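Local coordinates for (2Z,6E)-hedycaryol synthase (PDB 4MC3), which catalyses the magnesium-dependent 1,11-cyclization of (2E,6E)-farnesyl diphosphate, with uptake of water, to give (2Z,6E)-hedycaryol and diphosphate, at residues Asp173-Met176 with Tyr177-Met181. Residues are numbered along the deposited sequence; the frame is centred on the assembly and turned at random.
Sequences DRRM and YSVGM. With 28U ((3R,6E)-3,7,11-trimethyldodeca-1,6,10-trien-3-ol), chain B.
Asp173 O lies 3.5 Å from Tyr177 CD2 where helix 168-178 approaches the helix break of a class I terpene cyclase, a worked example of a broken helix presenting backbone to a substrate pocket. One residue on, Arg174 O is gripped twice: Ser178 N donates in the carbonyl plane at 2.9 Å, whereas Tyr177 N reaches it from above that plane by a more bent bond. Arg175 O accepts the next i to i+4 bond, from Val179 N; Gly180, which leaves helical geometry with positive phi, occupies the N-cap position of helix 181-188. The Arg175 chain, with CG anti to the backbone N (chi1 -172°) and a bend at chi2, runs on along the helix, and NH1 donates a nearly straight hydrogen bond to Ser178 OG (3.3 Å), which lies at the guanidinium edge, near its plane. Its NH2 forms a salt bridge with Asp222, which would orient a guanidinium that probably binds the substrate; Ser178, Val179 and Met181 line the nerolidol pocket. Met176 lies alongside Tyr177, its CG over one ring face, 4.1 Å from the centroid, in a CH-pi contact, while SD makes an oblique Met-aromatic contact. Replacing Tyr177 by an alanine would probably strip Met176 of its aromatic neighbour, leaving the thioether freer to turn. At the far end of that chain, Met176 CE packs 3.9 Å from both Tyr177 CZ and Tyr177 OH.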
# COMPACT_ATOMS: atom_id res chain seq x y z
N ASP A 173 -4.82 11.11 6.86
CA ASP A 173 -5.99 10.66 6.12
C ASP A 173 -5.58 10.34 4.69
O ASP A 173 -6.11 9.36 4.12
CB ASP A 173 -7.06 11.73 6.09
CG ASP A 173 -7.85 11.84 7.39
OD1 ASP A 173 -7.79 10.93 8.24
OD2 ASP A 173 -8.67 12.80 7.49
N ARG A 174 -4.71 11.12 4.10
CA ARG A 174 -4.20 10.86 2.73
C ARG A 174 -3.03 9.87 2.69
O ARG A 174 -2.93 9.03 1.74
CB ARG A 174 -3.91 12.12 1.96
CG ARG A 174 -2.69 12.84 2.34
CD ARG A 174 -2.50 14.01 1.34
NE ARG A 174 -1.43 14.82 1.85
CZ ARG A 174 -1.59 15.79 2.76
NH1 ARG A 174 -0.55 16.45 3.20
NH2 ARG A 174 -2.80 16.10 3.23
N ARG A 175 -2.20 9.88 3.73
CA ARG A 175 -1.04 9.02 3.80
C ARG A 175 -1.42 7.54 3.84
O ARG A 175 -0.69 6.68 3.33
CB ARG A 175 -0.16 9.38 5.00
CG ARG A 175 1.15 8.69 5.04
CD ARG A 175 2.03 9.01 3.87
NE ARG A 175 3.36 8.49 4.07
CZ ARG A 175 3.98 7.64 3.25
NH1 ARG A 175 3.41 7.22 2.11
NH2 ARG A 175 5.16 7.21 3.60
N MET A 176 -2.54 7.20 4.48
CA MET A 176 -2.99 5.80 4.52
C MET A 176 -3.23 5.29 3.10
O MET A 176 -3.11 4.10 2.88
CB MET A 176 -4.16 5.51 5.41
CG MET A 176 -5.45 6.08 5.01
SD MET A 176 -6.87 5.21 5.83
CE MET A 176 -7.06 3.58 5.11
N TYR A 177 -3.61 6.16 2.18
CA TYR A 177 -3.75 5.76 0.73
C TYR A 177 -2.45 5.93 -0.07
O TYR A 177 -2.17 5.10 -0.95
CB TYR A 177 -4.90 6.51 0.11
CG TYR A 177 -6.19 6.16 0.77
CD1 TYR A 177 -6.77 4.90 0.66
CD2 TYR A 177 -6.85 7.09 1.58
CE1 TYR A 177 -7.95 4.59 1.31
CE2 TYR A 177 -8.02 6.77 2.23
CZ TYR A 177 -8.55 5.51 2.11
OH TYR A 177 -9.74 5.18 2.74
N SER A 178 -1.65 6.98 0.14
CA SER A 178 -0.42 7.19 -0.63
C SER A 178 0.64 6.12 -0.39
O SER A 178 1.46 5.86 -1.28
CB SER A 178 0.17 8.59 -0.45
OG SER A 178 0.80 8.72 0.84
N VAL A 179 0.64 5.48 0.78
CA VAL A 179 1.55 4.37 1.05
C VAL A 179 1.18 3.14 0.21
O VAL A 179 1.96 2.20 0.14
CB VAL A 179 1.60 4.09 2.59
CG1 VAL A 179 0.33 3.44 3.10
CG2 VAL A 179 2.82 3.29 2.96
N GLY A 180 -0.03 3.11 -0.32
CA GLY A 180 -0.45 2.03 -1.23
C GLY A 180 -0.98 0.78 -0.62
O GLY A 180 -1.60 -0.06 -1.30
N MET A 181 -0.78 0.64 0.69
CA MET A 181 -1.22 -0.53 1.43
C MET A 181 -2.62 -1.00 1.06
O MET A 181 -2.82 -2.16 0.72
CB MET A 181 -1.14 -0.26 2.94
CG MET A 181 0.19 -0.66 3.57
SD MET A 181 0.90 -2.13 2.81
CE MET A 181 2.38 -1.45 2.08
C4 28U B . 5.89 0.43 2.26
C5 28U B . 6.66 -0.25 -0.05
C6 28U B . 5.68 -1.17 -0.75
C7 28U B . 5.43 -1.15 -2.23
C8 28U B . 5.67 -0.15 -3.13
C10 28U B . 6.43 1.12 -2.85
C13 28U B . 4.32 3.41 -3.66
C15 28U B . 4.88 4.38 -2.64
O16 28U B . 7.06 1.99 0.92
C3 28U B . 6.07 0.93 0.81
C2 28U B . 4.73 1.51 0.32
C1 28U B . 4.63 2.07 -0.91
C9 28U B . 4.71 0.08 -4.29
C11 28U B . 3.47 0.92 -3.87
C12 28U B . 3.60 2.33 -3.26
C14 28U B . 5.04 3.55 -4.99